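Side-chain contacts in antibiotic biosynthesis monooxygenase (Rhodospirillum rubrum, PDB 4HL9), which probably acts as a monooxygenase of the antibiotic biosynthesis type: residues A[47-50]-A[51-55]; A[99-102]-A[103-106]; A[38-41]-A[42-46]. One frame throughout, in Å; residues are numbered along the deposited sequence.

Contact 1: A[47-50]-A[51-55]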
ATOM      1  N   LEU A  47       8.844  -3.214 -16.240  1.00 20.77           N
ATOM      2  CA  LEU A  47       7.637  -2.424 -15.947  1.00 19.25           C
ATOM      3  C   LEU A  47       7.974  -1.214 -15.045  1.00 19.22           C
ATOM      4  O   LEU A  47       7.589  -0.072 -15.332  1.00 18.15           O
ATOM      5  CB  LEU A  47       6.517  -3.326 -15.371  1.00 19.63           C
ATOM      6  CG  LEU A  47       5.160  -2.687 -15.068  1.00 18.88           C
ATOM      7  CD1 LEU A  47       4.558  -2.032 -16.336  1.00 21.00           C
ATOM      8  CD2 LEU A  47       4.168  -3.666 -14.394  1.00 18.39           C
ATOM      9  N   VAL A  48       8.742  -1.462 -13.993  1.00 18.90           N
ATOM     10  CA  VAL A  48       9.139  -0.401 -13.060  1.00 20.51           C
ATOM     11  C   VAL A  48      10.000   0.655 -13.762  1.00 21.50           C
ATOM     12  O   VAL A  48       9.704   1.866 -13.694  1.00 21.41           O
ATOM     13  CB  VAL A  48       9.823  -0.989 -11.815  1.00 19.71           C
ATOM     14  CG1 VAL A  48      10.518   0.093 -10.988  1.00 21.04           C
ATOM     15  CG2 VAL A  48       8.801  -1.726 -10.965  1.00 19.70           C
ATOM     16  N   GLU A  49      11.021   0.197 -14.483  1.00 22.09           N
ATOM     17  CA  GLU A  49      11.920   1.108 -15.193  1.00 24.63           C
ATOM     18  C   GLU A  49      11.192   2.001 -16.218  1.00 24.34           C
ATOM     19  O   GLU A  49      11.394   3.216 -16.229  1.00 24.86           O
ATOM     20  CB  GLU A  49      13.067   0.320 -15.831  1.00 25.11           C
ATOM     21  CG  GLU A  49      13.764   1.013 -16.996  1.00 30.71           C
ATOM     22  CD  GLU A  49      14.703   0.065 -17.712  1.00 35.86           C
ATOM     23  OE1 GLU A  49      14.277  -0.524 -18.736  1.00 39.34           O
ATOM     24  OE2 GLU A  49      15.842  -0.112 -17.230  1.00 36.94           O
ATOM     25  N   LYS A  50      10.322   1.408 -17.031  1.00 24.08           N
ATOM     26  CA  LYS A  50       9.597   2.152 -18.070  1.00 24.05           C
ATOM     27  C   LYS A  50       8.521   3.052 -17.488  1.00 23.57           C
ATOM     28  O   LYS A  50       8.278   4.163 -18.003  1.00 22.89           O
ATOM     29  CB  LYS A  50       8.939   1.206 -19.096  1.00 23.80           C
ATOM     30  CG  LYS A  50       9.855   0.477 -20.086  1.00 26.64           C
ATOM     31  CD  LYS A  50      10.669   1.413 -20.960  1.00 30.49           C
ATOM     32  CE  LYS A  50      11.238   0.697 -22.212  1.00 30.74           C
ATOM     33  NZ  LYS A  50      11.771  -0.674 -21.958  1.00 30.88           N
ATOM     34  N   THR A  51       7.852   2.574 -16.437  1.00 22.10           N
ATOM     35  CA  THR A  51       6.810   3.375 -15.800  1.00 21.52           C
ATOM     36  C   THR A  51       7.406   4.639 -15.187  1.00 21.76           C
ATOM     37  O   THR A  51       6.828   5.717 -15.329  1.00 20.34           O
ATOM     38  CB  THR A  51       5.978   2.606 -14.759  1.00 21.24           C
ATOM     39  OG1 THR A  51       5.278   1.529 -15.391  1.00 21.09           O
ATOM     40  CG2 THR A  51       4.932   3.531 -14.115  1.00 22.22           C
ATOM     41  N   ARG A  52       8.558   4.502 -14.526  1.00 22.58           N
ATOM     42  CA  ARG A  52       9.230   5.652 -13.900  1.00 24.13           C
ATOM     43  C   ARG A  52       9.668   6.707 -14.923  1.00 24.77           C
ATOM     44  O   ARG A  52       9.850   7.876 -14.580  1.00 25.50           O
ATOM     45  CB  ARG A  52      10.438   5.191 -13.094  1.00 23.75           C
ATOM     46  CG  ARG A  52      10.075   4.527 -11.772  1.00 23.32           C
ATOM     47  CD  ARG A  52      11.322   3.920 -11.155  1.00 24.71           C
ATOM     48  NE  ARG A  52      11.076   3.421  -9.804  1.00 22.97           N
ATOM     49  CZ  ARG A  52      11.944   2.665  -9.132  1.00 23.49           C
ATOM     50  NH1 ARG A  52      13.092   2.313  -9.692  1.00 22.33           N
ATOM     51  NH2 ARG A  52      11.657   2.251  -7.914  1.00 21.87           N
ATOM     52  N   GLN A  53       9.846   6.277 -16.168  1.00 25.44           N
ATOM     53  CA  GLN A  53      10.138   7.184 -17.285  1.00 26.36           C
ATOM     54  C   GLN A  53       8.897   7.870 -17.876  1.00 25.69           C
ATOM     55  O   GLN A  53       9.023   8.696 -18.773  1.00 25.90           O
ATOM     56  CB  GLN A  53      10.918   6.448 -18.380  1.00 26.01           C
ATOM     57  CG  GLN A  53      12.262   5.907 -17.890  1.00 30.33           C
ATOM     58  CD  GLN A  53      12.969   5.045 -18.924  1.00 34.50           C
ATOM     59  OE1 GLN A  53      12.358   4.571 -19.897  1.00 36.34           O
ATOM     60  NE2 GLN A  53      14.261   4.828 -18.714  1.00 35.19           N
ATOM     61  N   GLU A  54       7.700   7.552 -17.390  1.00 25.16           N
ATOM     62  CA  GLU A  54       6.516   8.252 -17.885  1.00 24.78           C
ATOM     63  C   GLU A  54       6.561   9.680 -17.369  1.00 24.80           C
ATOM     64  O   GLU A  54       6.827   9.882 -16.183  1.00 23.66           O
ATOM     65  CB  GLU A  54       5.219   7.591 -17.427  1.00 25.14           C
ATOM     66  CG  GLU A  54       4.946   6.266 -18.103  1.00 25.11           C
ATOM     67  CD  GLU A  54       3.789   5.532 -17.471  1.00 23.72           C
ATOM     68  OE1 GLU A  54       2.803   6.191 -17.064  1.00 23.91           O
ATOM     69  OE2 GLU A  54       3.856   4.289 -17.407  1.00 22.05           O
ATOM     70  N   PRO A  55       6.311  10.669 -18.261  1.00 24.79           N
ATOM     71  CA  PRO A  55       6.356  12.082 -17.875  1.00 24.97           C
ATOM     72  C   PRO A  55       5.546  12.404 -16.620  1.00 24.36           C
ATOM     73  O   PRO A  55       6.002  13.171 -15.776  1.00 24.50           O
ATOM     74  CB  PRO A  55       5.735  12.802 -19.096  1.00 24.87           C
ATOM     75  CG  PRO A  55       6.097  11.954 -20.262  1.00 25.72           C
ATOM     76  CD  PRO A  55       6.102  10.500 -19.718  1.00 24.75           C
TER
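Thr51 turns its hydroxyl back onto Leu47 in the last turns of helix 37-52, which lies against the antiparallel sheet of a ferredoxin-like fold. Thr51 OG1 donates to Leu47 O at 2.8 Å, and Thr51 N donates to the same oxygen at 2.9 Å. The two donors reach this carbonyl from opposite faces of its plane, so a single buried oxygen is gripped twice and the hydroxyl is satisfied within the helix. OG1 can do this because it stands beside its own backbone N (chi1 -63°). The Leu47 side chain runs alongside that of Thr51, with CD1 3.8 Å from OG1. One residue further on, Arg52 lies along Val48, and Val48 CG1 sits over the centre of the guanidinium face, 3.5 Å from Arg52 CZ. On the exposed flank Gln53 folds back along the helix, placing its CG 3.3 Å from Glu49 O, and its side chain crosses that of Lys50, with OE1 3.7 Å from Lys50 CD. The bonds of Gln53 N to Glu49 O and Lys50 O are weak, while Glu54 N closes a turn on Thr51 O at 2.9 Å. The Arg52 guanidinium is fixed from outside: NE donates to Tyr60 O, and NH2 makes a salt bridge with Asp61. Val48 and Leu47 also touch Tyr60 of strand 59-65, which carries the packing on into the sheet. Past the helix, Glu54 OE2 is hydrogen-bonded to both His87 ND1 and His92 NE2.

Contact 2: A[99-102]-A[103-106]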
ATOM      1  N   LEU A  99       1.412 -10.432 -19.603  1.00 19.62           N
ATOM      2  CA  LEU A  99       2.443 -11.469 -19.509  1.00 20.00           C
ATOM      3  C   LEU A  99       2.723 -11.902 -18.059  1.00 20.27           C
ATOM      4  O   LEU A  99       3.004 -13.070 -17.798  1.00 20.91           O
ATOM      5  CB  LEU A  99       3.738 -11.033 -20.177  1.00 19.80           C
ATOM      6  CG  LEU A  99       3.718 -10.800 -21.698  1.00 20.53           C
ATOM      7  CD1 LEU A  99       5.064 -10.237 -22.098  1.00 18.64           C
ATOM      8  CD2 LEU A  99       3.378 -12.120 -22.419  1.00 19.78           C
ATOM      9  N   ILE A 100       2.642 -10.943 -17.141  1.00 19.62           N
ATOM     10  CA  ILE A 100       2.695 -11.193 -15.709  1.00 18.97           C
ATOM     11  C   ILE A 100       1.464 -11.913 -15.218  1.00 19.19           C
ATOM     12  O   ILE A 100       1.567 -12.954 -14.546  1.00 19.51           O
ATOM     13  CB  ILE A 100       2.922  -9.880 -14.919  1.00 18.60           C
ATOM     14  CG1 ILE A 100       4.336  -9.388 -15.188  1.00 18.05           C
ATOM     15  CG2 ILE A 100       2.714 -10.128 -13.414  1.00 17.14           C
ATOM     16  CD1 ILE A 100       4.561  -7.838 -14.963  1.00 17.60           C
ATOM     17  N   ASN A 101       0.292 -11.403 -15.582  1.00 19.32           N
ATOM     18  CA  ASN A 101      -0.960 -11.954 -15.110  1.00 20.41           C
ATOM     19  C   ASN A 101      -1.270 -13.362 -15.626  1.00 19.96           C
ATOM     20  O   ASN A 101      -2.058 -14.054 -15.021  1.00 19.52           O
ATOM     21  CB  ASN A 101      -2.126 -11.023 -15.409  1.00 21.41           C
ATOM     22  CG  ASN A 101      -2.077  -9.758 -14.587  1.00 25.68           C
ATOM     23  OD1 ASN A 101      -1.272  -9.618 -13.643  1.00 27.22           O
ATOM     24  ND2 ASN A 101      -2.944  -8.813 -14.941  1.00 29.34           N
ATOM     25  N   ALA A 102      -0.639 -13.767 -16.722  1.00 19.48           N
ATOM     26  CA  ALA A 102      -0.733 -15.151 -17.204  1.00 20.22           C
ATOM     27  C   ALA A 102      -0.407 -16.160 -16.093  1.00 19.72           C
ATOM     28  O   ALA A 102      -0.923 -17.275 -16.076  1.00 19.90           O
ATOM     29  CB  ALA A 102       0.211 -15.355 -18.377  1.00 19.96           C
ATOM     30  N   HIS A 103       0.436 -15.735 -15.160  1.00 19.96           N
ATOM     31  CA  HIS A 103       0.872 -16.582 -14.056  1.00 20.43           C
ATOM     32  C   HIS A 103       0.227 -16.317 -12.676  1.00 21.26           C
ATOM     33  O   HIS A 103       0.717 -16.827 -11.663  1.00 21.50           O
ATOM     34  CB  HIS A 103       2.380 -16.499 -13.962  1.00 19.75           C
ATOM     35  CG  HIS A 103       3.082 -16.968 -15.203  1.00 22.56           C
ATOM     36  ND1 HIS A 103       3.019 -18.273 -15.640  1.00 21.42           N
ATOM     37  CD2 HIS A 103       3.863 -16.311 -16.097  1.00 23.26           C
ATOM     38  CE1 HIS A 103       3.735 -18.404 -16.745  1.00 22.33           C
ATOM     39  NE2 HIS A 103       4.255 -17.228 -17.047  1.00 23.89           N
ATOM     40  N   GLN A 104      -0.852 -15.535 -12.620  1.00 21.18           N
ATOM     41  CA  GLN A 104      -1.483 -15.213 -11.322  1.00 21.91           C
ATOM     42  C   GLN A 104      -2.157 -16.424 -10.666  1.00 22.72           C
ATOM     43  O   GLN A 104      -2.731 -17.271 -11.351  1.00 22.31           O
ATOM     44  CB  GLN A 104      -2.498 -14.098 -11.464  1.00 21.94           C
ATOM     45  CG  GLN A 104      -3.763 -14.515 -12.183  1.00 22.64           C
ATOM     46  CD  GLN A 104      -4.749 -13.375 -12.378  1.00 24.69           C
ATOM     47  OE1 GLN A 104      -4.361 -12.217 -12.526  1.00 25.59           O
ATOM     48  NE2 GLN A 104      -6.026 -13.705 -12.388  1.00 22.22           N
ATOM     49  N   ARG A 105      -2.103 -16.500  -9.340  1.00 23.31           N
ATOM     50  CA  ARG A 105      -2.793 -17.589  -8.643  1.00 24.87           C
ATOM     51  C   ARG A 105      -4.248 -17.232  -8.320  1.00 25.85           C
ATOM     52  O   ARG A 105      -5.092 -18.122  -8.154  1.00 26.17           O
ATOM     53  CB  ARG A 105      -1.988 -18.082  -7.420  1.00 25.28           C
ATOM     54  CG  ARG A 105      -1.839 -17.130  -6.258  1.00 26.00           C
ATOM     55  CD  ARG A 105      -1.194 -17.854  -5.054  1.00 27.35           C
ATOM     56  NE  ARG A 105       0.200 -17.465  -4.958  1.00 31.19           N
ATOM     57  CZ  ARG A 105       0.763 -16.948  -3.872  1.00 31.34           C
ATOM     58  NH1 ARG A 105       0.058 -16.823  -2.746  1.00 29.67           N
ATOM     59  NH2 ARG A 105       2.043 -16.579  -3.914  1.00 31.48           N
ATOM     60  N   GLN A 106      -4.538 -15.932  -8.268  1.00 26.10           N
ATOM     61  CA  GLN A 106      -5.879 -15.384  -8.007  1.00 27.57           C
ATOM     62  C   GLN A 106      -5.881 -14.011  -8.670  1.00 27.46           C
ATOM     63  O   GLN A 106      -4.814 -13.495  -8.992  1.00 26.36           O
ATOM     64  CB  GLN A 106      -6.147 -15.151  -6.514  1.00 28.34           C
ATOM     65  CG  GLN A 106      -5.284 -15.911  -5.510  1.00 31.79           C
ATOM     66  CD  GLN A 106      -5.033 -15.146  -4.207  1.00 34.86           C
ATOM     67  OE1 GLN A 106      -5.787 -14.234  -3.822  1.00 36.47           O
ATOM     68  NE2 GLN A 106      -3.951 -15.509  -3.528  1.00 36.76           N
TER
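A type I beta turn from Asn101 to Gln104 joins the end of helix 91-101 to the start of strand 104-115, a surface contact in which Gln104 lies across Asn101 and His103 comes up against Ile100 O. Two backbone bonds hold the corner: His103 N donates to Ile100 O and Gln104 N to Asn101 O, each at 3.1 Å. In the second bond the N-H points almost straight at the oxygen, yet it comes from well above the carbonyl plane, 65° out of it, as the tight turn dictates. The His103 side chain turns back toward the last carbonyls of the helix. Its CB lies 3.7 Å from Ile100 O and its CD2 3.8 Å from Leu99 O, while Ala102 CB sits over one face of the imidazole. His103 also touches Ile39 and Val40, wedging the turn against helix 37-52, and Ile100, buried, packs on the same helix at Leu43. Gln104 takes the crowded position, CG between its backbone N and carbonyl carbon (chi1 72°), which sets CG 3.3 Å from Asn101 O. From there the extended chain passes across Asn101, with Gln104 OE1 3.8 Å from Asn101 CB. The two amide planes stand 53° apart and do not stack; Gln104 NE2 instead donates to Asp107 OD1. Backbone bonds of His103 with Lys33 and of Arg105 with Phe31 place the chain beside strand 24-32 and its end. The turn is thus the second helix-to-strand connection of a ferredoxin-like fold, the one that delivers the last strand, outermost within this chain, to its place next to the first in the four-stranded antiparallel sheet.

Contact 3: A[38-41]-A[42-46]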
ATOM      1  N   ASP A  38      10.398 -16.587 -10.950  1.00 21.55           N
ATOM      2  CA  ASP A  38      11.606 -16.284 -11.723  1.00 22.88           C
ATOM      3  C   ASP A  38      11.310 -15.795 -13.151  1.00 22.53           C
ATOM      4  O   ASP A  38      12.060 -15.011 -13.706  1.00 22.65           O
ATOM      5  CB  ASP A  38      12.590 -17.469 -11.727  1.00 24.26           C
ATOM      6  CG  ASP A  38      13.185 -17.734 -10.337  1.00 28.07           C
ATOM      7  OD1 ASP A  38      13.234 -16.798  -9.508  1.00 32.21           O
ATOM      8  OD2 ASP A  38      13.583 -18.882 -10.061  1.00 33.43           O
ATOM      9  N   ILE A  39      10.212 -16.261 -13.729  1.00 22.26           N
ATOM     10  CA  ILE A  39       9.741 -15.775 -15.025  1.00 22.42           C
ATOM     11  C   ILE A  39       9.320 -14.297 -14.935  1.00 22.10           C
ATOM     12  O   ILE A  39       9.688 -13.477 -15.785  1.00 22.25           O
ATOM     13  CB  ILE A  39       8.555 -16.637 -15.523  1.00 22.30           C
ATOM     14  CG1 ILE A  39       9.044 -18.051 -15.895  1.00 23.14           C
ATOM     15  CG2 ILE A  39       7.838 -15.983 -16.697  1.00 24.84           C
ATOM     16  CD1 ILE A  39       7.902 -18.973 -16.338  1.00 22.52           C
ATOM     17  N   VAL A  40       8.579 -13.949 -13.892  1.00 21.08           N
ATOM     18  CA  VAL A  40       7.937 -12.616 -13.850  1.00 20.13           C
ATOM     19  C   VAL A  40       8.832 -11.489 -13.328  1.00 19.82           C
ATOM     20  O   VAL A  40       8.626 -10.327 -13.670  1.00 19.72           O
ATOM     21  CB  VAL A  40       6.600 -12.611 -13.101  1.00 19.55           C
ATOM     22  CG1 VAL A  40       5.575 -13.523 -13.786  1.00 19.40           C
ATOM     23  CG2 VAL A  40       6.807 -12.930 -11.602  1.00 19.50           C
ATOM     24  N   LEU A  41       9.828 -11.833 -12.516  1.00 18.77           N
ATOM     25  CA  LEU A  41      10.750 -10.844 -11.996  1.00 19.17           C
ATOM     26  C   LEU A  41      11.325  -9.892 -13.069  1.00 19.32           C
ATOM     27  O   LEU A  41      11.206  -8.685 -12.899  1.00 18.71           O
ATOM     28  CB  LEU A  41      11.825 -11.476 -11.094  1.00 19.50           C
ATOM     29  CG  LEU A  41      11.307 -11.807  -9.677  1.00 19.73           C
ATOM     30  CD1 LEU A  41      12.294 -12.726  -8.896  1.00 23.35           C
ATOM     31  CD2 LEU A  41      11.058 -10.509  -8.885  1.00 22.07           C
ATOM     32  N   PRO A  42      11.901 -10.426 -14.183  1.00 19.62           N
ATOM     33  CA  PRO A  42      12.442  -9.536 -15.227  1.00 19.11           C
ATOM     34  C   PRO A  42      11.382  -8.622 -15.853  1.00 19.16           C
ATOM     35  O   PRO A  42      11.704  -7.512 -16.264  1.00 19.48           O
ATOM     36  CB  PRO A  42      12.968 -10.511 -16.296  1.00 19.83           C
ATOM     37  CG  PRO A  42      13.177 -11.810 -15.558  1.00 20.60           C
ATOM     38  CD  PRO A  42      12.075 -11.851 -14.549  1.00 19.67           C
ATOM     39  N   LEU A  43      10.156  -9.127 -15.955  1.00 18.14           N
ATOM     40  CA  LEU A  43       9.006  -8.391 -16.473  1.00 19.16           C
ATOM     41  C   LEU A  43       8.667  -7.221 -15.531  1.00 19.47           C
ATOM     42  O   LEU A  43       8.524  -6.080 -15.973  1.00 18.41           O
ATOM     43  CB  LEU A  43       7.810  -9.341 -16.588  1.00 18.58           C
ATOM     44  CG  LEU A  43       7.638 -10.264 -17.803  1.00 21.73           C
ATOM     45  CD1 LEU A  43       8.932 -10.609 -18.499  1.00 23.73           C
ATOM     46  CD2 LEU A  43       6.769 -11.495 -17.520  1.00 21.40           C
ATOM     47  N   TYR A  44       8.584  -7.517 -14.233  1.00 18.62           N
ATOM     48  CA  TYR A  44       8.379  -6.487 -13.211  1.00 18.95           C
ATOM     49  C   TYR A  44       9.492  -5.421 -13.250  1.00 19.96           C
ATOM     50  O   TYR A  44       9.202  -4.230 -13.143  1.00 19.74           O
ATOM     51  CB  TYR A  44       8.310  -7.121 -11.814  1.00 17.32           C
ATOM     52  CG  TYR A  44       6.965  -7.694 -11.397  1.00 17.73           C
ATOM     53  CD1 TYR A  44       5.827  -6.904 -11.323  1.00 15.62           C
ATOM     54  CD2 TYR A  44       6.854  -9.032 -10.998  1.00 17.62           C
ATOM     55  CE1 TYR A  44       4.602  -7.444 -10.900  1.00 18.81           C
ATOM     56  CE2 TYR A  44       5.655  -9.570 -10.592  1.00 18.47           C
ATOM     57  CZ  TYR A  44       4.539  -8.786 -10.531  1.00 16.79           C
ATOM     58  OH  TYR A  44       3.366  -9.347 -10.129  1.00 16.62           O
ATOM     59  N   ARG A  45      10.749  -5.843 -13.397  1.00 20.47           N
ATOM     60  CA  ARG A  45      11.862  -4.888 -13.444  1.00 22.46           C
ATOM     61  C   ARG A  45      11.745  -3.894 -14.622  1.00 22.39           C
ATOM     62  O   ARG A  45      11.924  -2.679 -14.448  1.00 21.89           O
ATOM     63  CB  ARG A  45      13.218  -5.606 -13.478  1.00 23.33           C
ATOM     64  CG  ARG A  45      13.558  -6.421 -12.227  1.00 27.46           C
ATOM     65  CD  ARG A  45      14.998  -6.917 -12.315  1.00 35.28           C
ATOM     66  NE  ARG A  45      15.136  -8.342 -12.006  1.00 40.96           N
ATOM     67  CZ  ARG A  45      15.054  -8.872 -10.785  1.00 42.96           C
ATOM     68  NH1 ARG A  45      14.812  -8.110  -9.720  1.00 44.46           N
ATOM     69  NH2 ARG A  45      15.204 -10.181 -10.629  1.00 44.88           N
ATOM     70  N   GLU A  46      11.407  -4.408 -15.803  1.00 22.34           N
ATOM     71  CA  GLU A  46      11.162  -3.545 -16.971  1.00 22.35           C
ATOM     72  C   GLU A  46       9.930  -2.653 -16.767  1.00 21.16           C
ATOM     73  O   GLU A  46       9.964  -1.478 -17.100  1.00 21.25           O
ATOM     74  CB  GLU A  46      11.019  -4.357 -18.272  1.00 22.56           C
ATOM     75  CG  GLU A  46      10.888  -3.471 -19.538  1.00 25.05           C
ATOM     76  CD  GLU A  46      10.662  -4.259 -20.829  1.00 28.87           C
ATOM     77  OE1 GLU A  46      10.752  -5.508 -20.818  1.00 26.56           O
ATOM     78  OE2 GLU A  46      10.391  -3.614 -21.865  1.00 31.48           O
TER
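Val40 and Tyr44 meet because of their first torsions: a Val40 chi1 of -62° sets CG1 anti to the carbonyl carbon and leaves CG2 between N and C, and the tyrosine ring swings beside its own N (chi1 -83°), back along helix 37-52. The two side chains run side by side, and Val40 CG2 touches Tyr44 CE2 at 3.7 Å. Beneath them, Tyr44 N donates to Val40 O at 2.9 Å, nearly along the C=O axis, so this turn of the helix is regular. The turn before it is not. Pro42 has no hydrogen to give, and its ring kinks the helix, with CD 3.3 Å from Asp38 O where an N-H would otherwise point. Past the kink, Arg45 N resumes the ladder to Leu41 O at 2.9 Å. The arginine chain, bent at chi3, curls back over Leu41: its CG lies 3.3 Å from Leu41 O, and NH2 comes within 3.6 Å of Leu41 CB. Here the second subunit arrives, with its Val116 packed on Leu41 and its Pro117 O taking a weak hydrogen bond from Arg45 NH1. On the buried side Tyr44 OH is hydrogen-bonded to Asp30 of strand 24-32, and the ring meets Phe72. The chemistry therefore splits the helix lengthwise: an apolar flank of Val40 and Tyr44, its one polar tip satisfied by a carboxylate, faces the sheet, while Leu41 and the guanidinium end of Arg45 meet the second subunit.

In the fold
Contact 3 (38-41 with 42-46) and contact 1 (47-50 with 51-55) follow each other directly on helix 37-52, their centres about 14 Å apart; contact 2 (99-102 with 103-106) comes last, where helix 91-101 passes into strand 104-115. The centre of contact 2 is about 12 Å from that of contact 3 and about 21 Å from that of contact 1. Ile100 joins all three, its CG2 lying 3.4 Å from Tyr44 OH and its CD1 4.2 Å from Leu47 CD2. Together they trace how two helices lock over one face of the four-stranded antiparallel sheet, with the second subunit reaching only contact 3.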